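Local coordinates for protein chloromuconate cycloisomerase (Rhodococcus opacus, PDB 4M0X) that is a manganese-binding enzyme of the enolase superfamily, built from an N-terminal capping domain and a C-terminal TIM-barrel-like domain that holds the metal, at residues 133-138 / 322-327; 245-250 / 267-272. One frame throughout, in Å; residues are numbered along the deposited sequence.

In the fold
The two interactions belong to one barrel sheet in the C-terminal part of the chain, with centres about 15 Å apart. Along the chain the order is 133-138, 245-250, 267-272, 322-327, so both halves of interaction 2 fall between those of interaction 1. Interaction 1 brings the first barrel strand beside the last and closes the ring; interaction 2 joins two successive strands within it. They meet where V322 packs on M245 and A267. Both also reach the metal region: D247 binds the manganese ion, the side chain of E325 lies about 5 Å from it, and A299 bonds to E325 through its N and to K271 through its O.

Interaction 1 (133-138 / 322-327)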
loop_
_atom_site.group_PDB
_atom_site.type_symbol
_atom_site.label_atom_id
_atom_site.label_comp_id
_atom_site.label_asym_id
_atom_site.label_seq_id
_atom_site.Cartn_x
_atom_site.Cartn_y
_atom_site.Cartn_z
ATOM N N LYS A 133 6.786 15.264 40.508
ATOM C CA LYS A 133 7.163 16.575 41.084
ATOM C C LYS A 133 8.532 17.049 40.599
ATOM O O LYS A 133 8.867 18.230 40.693
ATOM C CB LYS A 133 7.100 16.549 42.625
ATOM C CG LYS A 133 5.758 16.091 43.191
ATOM C CD LYS A 133 5.456 16.739 44.538
ATOM C CE LYS A 133 4.185 16.184 45.199
ATOM N NZ LYS A 133 4.273 14.724 45.460
ATOM N N ARG A 134 9.311 16.112 40.070
ATOM C CA ARG A 134 10.665 16.393 39.629
ATOM C C ARG A 134 10.879 15.790 38.252
ATOM O O ARG A 134 10.314 14.770 37.940
ATOM C CB ARG A 134 11.684 15.842 40.655
ATOM C CG ARG A 134 12.007 16.797 41.806
ATOM C CD ARG A 134 12.607 16.119 43.027
ATOM N NE ARG A 134 11.576 15.374 43.765
ATOM C CZ ARG A 134 10.882 15.836 44.815
ATOM N NH1 ARG A 134 11.104 17.066 45.298
ATOM N NH2 ARG A 134 9.951 15.055 45.387
ATOM N N ILE A 135 11.684 16.428 37.418
ATOM C CA ILE A 135 12.084 15.803 36.152
ATOM C C ILE A 135 13.611 15.730 35.978
ATOM O O ILE A 135 14.297 16.712 36.222
ATOM C CB ILE A 135 11.499 16.530 34.939
ATOM C CG1 ILE A 135 10.178 17.215 35.300
ATOM C CG2 ILE A 135 11.361 15.529 33.797
ATOM C CD1 ILE A 135 9.499 17.913 34.148
ATOM N N PRO A 136 14.155 14.576 35.563
ATOM C CA PRO A 136 15.613 14.627 35.340
ATOM C C PRO A 136 15.895 15.432 34.069
ATOM O O PRO A 136 15.149 15.328 33.080
ATOM C CB PRO A 136 16.010 13.148 35.155
ATOM C CG PRO A 136 14.800 12.343 35.581
ATOM C CD PRO A 136 13.601 13.235 35.301
ATOM N N ILE A 137 16.932 16.254 34.106
ATOM C CA ILE A 137 17.255 17.131 32.990
ATOM C C ILE A 137 18.306 16.516 32.028
ATOM O O ILE A 137 19.258 15.858 32.465
ATOM C CB ILE A 137 17.672 18.487 33.548
ATOM C CG1 ILE A 137 16.500 19.077 34.314
ATOM C CG2 ILE A 137 18.034 19.470 32.454
ATOM C CD1 ILE A 137 15.270 19.351 33.459
ATOM N N THR A 138 18.088 16.673 30.723
ATOM C CA THR A 138 19.072 16.251 29.734
ATOM C C THR A 138 19.911 17.468 29.395
ATOM O O THR A 138 19.374 18.491 28.937
ATOM C CB THR A 138 18.416 15.697 28.466
ATOM O OG1 THR A 138 17.932 14.379 28.728
ATOM C CG2 THR A 138 19.391 15.615 27.336
ATOM N N VAL A 322 11.741 9.647 26.785
ATOM C CA VAL A 322 12.943 10.136 26.153
ATOM C C VAL A 322 13.634 11.127 27.091
ATOM O O VAL A 322 14.791 11.458 26.913
ATOM C CB VAL A 322 12.614 10.804 24.790
ATOM C CG1 VAL A 322 13.851 11.418 24.158
ATOM C CG2 VAL A 322 12.048 9.779 23.811
ATOM N N GLY A 323 12.919 11.612 28.091
ATOM C CA GLY A 323 13.487 12.571 29.003
ATOM C C GLY A 323 12.985 13.986 28.836
ATOM O O GLY A 323 11.989 14.228 28.158
ATOM N N CYS A 324 13.669 14.914 29.486
ATOM C CA CYS A 324 13.356 16.335 29.435
ATOM C C CYS A 324 14.639 17.235 29.373
ATOM O O CYS A 324 15.616 17.040 30.117
ATOM C CB CYS A 324 12.467 16.682 30.609
ATOM S SG CYS A 324 12.351 18.440 30.948
ATOM N N GLU A 325 14.636 18.205 28.473
ATOM C CA GLU A 325 15.802 19.056 28.293
ATOM C C GLU A 325 15.557 20.491 28.793
ATOM O O GLU A 325 16.003 21.445 28.161
ATOM C CB GLU A 325 16.258 19.064 26.813
ATOM C CG GLU A 325 15.159 19.454 25.816
ATOM C CD GLU A 325 15.662 19.724 24.391
ATOM O OE1 GLU A 325 16.872 19.548 24.090
ATOM O OE2 GLU A 325 14.837 20.141 23.548
ATOM N N LEU A 326 14.864 20.664 29.918
ATOM C CA LEU A 326 14.582 22.026 30.346
ATOM C C LEU A 326 15.697 22.632 31.168
ATOM O O LEU A 326 15.446 23.093 32.271
ATOM C CB LEU A 326 13.282 22.126 31.109
ATOM C CG LEU A 326 12.041 22.337 30.274
ATOM C CD1 LEU A 326 10.812 22.307 31.169
ATOM C CD2 LEU A 326 12.120 23.661 29.541
ATOM N N PHE A 327 16.912 22.658 30.612
ATOM C CA PHE A 327 18.124 23.140 31.291
ATOM C C PHE A 327 18.315 24.624 30.980
ATOM O O PHE A 327 19.075 25.314 31.646
ATOM C CB PHE A 327 19.343 22.397 30.749
ATOM C CG PHE A 327 19.574 22.667 29.293
ATOM C CD1 PHE A 327 20.268 23.795 28.881
ATOM C CD2 PHE A 327 19.035 21.840 28.331
ATOM C CE1 PHE A 327 20.440 24.088 27.534
ATOM C CE2 PHE A 327 19.203 22.116 26.985
ATOM C CZ PHE A 327 19.902 23.246 26.585
HETATM O O HOH W 1 15.806 14.161 30.620
#
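The carbonyl oxygen of C324 is held from the side of 133-138 by two neighbouring groups. T138 N donates a hydrogen bond to C324 O at 2.6 Å (N-H...O 152°), and I137 CA brings a C-H to the same oxygen at 3.3 Å. This is the closing seam of the enolase-superfamily barrel: strand 134-141, the first around the ring, comes up against the short, weakly bonded strand 323-324, the last. The two chains diverge by 72° over their touching parts, and regular sheet bonding does not develop. A water does part of the bridging instead. It donates to P136 O at 2.8 Å, accepts from C324 N at 2.5 Å, and joins T138 OG1 at 2.9 Å, a hydroxyl that also bonds S163.

Beside this polar link the side chains pack together. I135 turns its CG2 branch onto C324 CB (3.6 Å), and Y314 of helix 304-316 packs against both residues from the outer layer. With C324 SG anti to its backbone N (chi1 164°), the sulfur lies near I137 CD1 and takes a weak hydrogen bond from the N of L326, the residue at the centre of an inverse gamma turn. I137 spreads its two branches over that turn: CD1 reaches L326 CB, while CG2 rests on F327 CB at 3.6 Å. L348 of strand 347-349 touches both I137 and L326.

E325 CB lies alongside T138 CB and O, while its carboxylate runs on to a salt bridge with K165 and a hydrogen bond from A299 N, close to the manganese ion. Farther along the chain the F327 ring, which also meets W139, passes T138 O obliquely, its CD2 standing 3.4 Å from that oxygen.

Interaction 2 (245-250 / 267-272); sequences MADESV and AFAIKI. With MN (manganese (II) ion), chain C.
D247 and K271 are turned into one another by their torsions: in D247 the carboxylate swings opposite the backbone N (chi1 172°), and the K271 chain bends twice near its end (chi3 -97°, chi4 -106°) to carry NZ across to it. The two side chains cross at about a right angle in a salt bridge. NZ bonds D247 OD2 at 2.9 Å, coming from above the carboxylate plane, with a weaker bond to OD1, and also donates to A299 O. OD2 is shared, since it also binds manganese at 2.2 Å.

E248 forms a second shell, accepting a bond from each of two metal-bound waters, through OE1 from one at 2.6 Å and through OE2 from the other at 3.0 Å.

Behind the site the backbones run parallel, A246 N bonding A267 O at 3.0 Å and A269 N bonding A246 O at 2.8 Å. M245 CG lies against the methyls of A267 and A269. On the opposite face, toward helix 253-262, V250 CG1 sits over the centre of the F268 ring, 3.7 Å from its centroid, in a CH-pi contact.

Strand 244-246, helix 253-262 and strand 267-270 make a beta-alpha-beta unit, and D247 just past its first strand joins D196 and E222 in the three-carboxylate metal site characteristic of enolase-superfamily barrels.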
loop_
_atom_site.group_PDB
_atom_site.type_symbol
_atom_site.label_atom_id
_atom_site.label_comp_id
_atom_site.label_asym_id
_atom_site.label_seq_id
_atom_site.Cartn_x
_atom_site.Cartn_y
_atom_site.Cartn_z
ATOM N N MET A 245 13.614 10.801 16.641
ATOM C CA MET A 245 12.666 11.760 17.173
ATOM C C MET A 245 12.372 12.935 16.234
ATOM O O MET A 245 13.274 13.594 15.735
ATOM C CB MET A 245 13.214 12.275 18.472
ATOM C CG MET A 245 12.430 13.372 19.152
ATOM S SD MET A 245 12.801 13.289 20.916
ATOM C CE MET A 245 14.539 13.706 21.008
ATOM N N ALA A 246 11.092 13.197 16.022
ATOM C CA ALA A 246 10.652 14.367 15.325
ATOM C C ALA A 246 10.681 15.560 16.265
ATOM O O ALA A 246 10.257 15.467 17.430
ATOM C CB ALA A 246 9.250 14.143 14.814
ATOM N N ASP A 247 11.185 16.680 15.761
ATOM C CA ASP A 247 11.133 17.937 16.470
ATOM C C ASP A 247 10.507 18.922 15.481
ATOM O O ASP A 247 9.274 19.063 15.464
ATOM C CB ASP A 247 12.518 18.378 16.956
ATOM C CG ASP A 247 12.519 19.802 17.543
ATOM O OD1 ASP A 247 11.416 20.375 17.729
ATOM O OD2 ASP A 247 13.613 20.359 17.798
ATOM N N GLU A 248 11.334 19.553 14.634
ATOM C CA GLU A 248 10.862 20.456 13.565
ATOM C C GLU A 248 9.711 19.872 12.737
ATOM O O GLU A 248 8.930 20.623 12.156
ATOM C CB GLU A 248 11.992 20.761 12.572
ATOM C CG GLU A 248 13.072 21.740 13.010
ATOM C CD GLU A 248 14.181 21.052 13.776
ATOM O OE1 GLU A 248 13.964 19.919 14.329
ATOM O OE2 GLU A 248 15.281 21.649 13.834
ATOM N N SER A 249 9.644 18.537 12.650
ATOM C CA SER A 249 8.630 17.844 11.869
ATOM C C SER A 249 7.288 17.777 12.572
ATOM O O SER A 249 6.276 17.588 11.892
ATOM C CB SER A 249 9.086 16.428 11.511
ATOM O OG SER A 249 10.037 16.419 10.449
ATOM N N VAL A 250 7.281 17.885 13.914
ATOM C CA VAL A 250 6.033 17.974 14.695
ATOM C C VAL A 250 5.815 19.329 15.279
ATOM O O VAL A 250 6.317 19.657 16.357
ATOM C CB VAL A 250 5.967 17.095 15.949
ATOM C CG1 VAL A 250 4.889 16.023 15.818
ATOM C CG2 VAL A 250 7.326 16.584 16.379
ATOM N N ALA A 267 9.571 9.010 18.237
ATOM C CA ALA A 267 9.146 9.932 19.284
ATOM C C ALA A 267 8.793 11.357 18.841
ATOM O O ALA A 267 9.070 11.777 17.721
ATOM C CB ALA A 267 10.175 9.975 20.377
ATOM N N PHE A 268 8.162 12.093 19.749
ATOM C CA PHE A 268 7.942 13.518 19.576
ATOM C C PHE A 268 8.789 14.293 20.562
ATOM O O PHE A 268 8.940 13.883 21.711
ATOM C CB PHE A 268 6.460 13.879 19.755
ATOM C CG PHE A 268 5.571 13.302 18.689
ATOM C CD1 PHE A 268 6.102 12.848 17.487
ATOM C CD2 PHE A 268 4.206 13.234 18.873
ATOM C CE1 PHE A 268 5.289 12.316 16.511
ATOM C CE2 PHE A 268 3.370 12.749 17.891
ATOM C CZ PHE A 268 3.911 12.277 16.706
ATOM N N ALA A 269 9.369 15.397 20.107
ATOM C CA ALA A 269 9.896 16.388 21.025
ATOM C C ALA A 269 8.742 17.352 21.272
ATOM O O ALA A 269 8.273 18.002 20.348
ATOM C CB ALA A 269 11.075 17.098 20.399
ATOM N N ILE A 270 8.256 17.415 22.506
ATOM C CA ILE A 270 7.144 18.293 22.823
ATOM C C ILE A 270 7.646 19.647 23.344
ATOM O O ILE A 270 8.568 19.697 24.164
ATOM C CB ILE A 270 6.207 17.626 23.840
ATOM C CG1 ILE A 270 5.788 16.234 23.348
ATOM C CG2 ILE A 270 5.011 18.528 24.140
ATOM C CD1 ILE A 270 4.824 16.226 22.177
ATOM N N LYS A 271 7.052 20.741 22.856
ATOM C CA LYS A 271 7.514 22.107 23.152
ATOM C C LYS A 271 6.347 23.014 22.911
ATOM O O LYS A 271 5.721 22.884 21.874
ATOM C CB LYS A 271 8.591 22.557 22.172
ATOM C CG LYS A 271 9.986 21.998 22.332
ATOM C CD LYS A 271 10.983 22.900 21.601
ATOM C CE LYS A 271 11.332 22.398 20.209
ATOM N NZ LYS A 271 12.702 21.815 20.155
ATOM N N ILE A 272 6.080 23.945 23.828
ATOM C CA ILE A 272 4.941 24.841 23.692
ATOM C C ILE A 272 5.019 25.860 22.531
ATOM O O ILE A 272 4.135 25.864 21.673
ATOM C CB ILE A 272 4.568 25.512 25.025
ATOM C CG1 ILE A 272 4.020 24.467 25.975
ATOM C CG2 ILE A 272 3.492 26.574 24.824
ATOM C CD1 ILE A 272 3.586 25.023 27.306
HETATM MN MN MN C . 15.775 19.956 18.149
HETATM O O HOH W 2 16.071 21.977 16.721
HETATM O O HOH W 3 15.766 19.284 16.031
#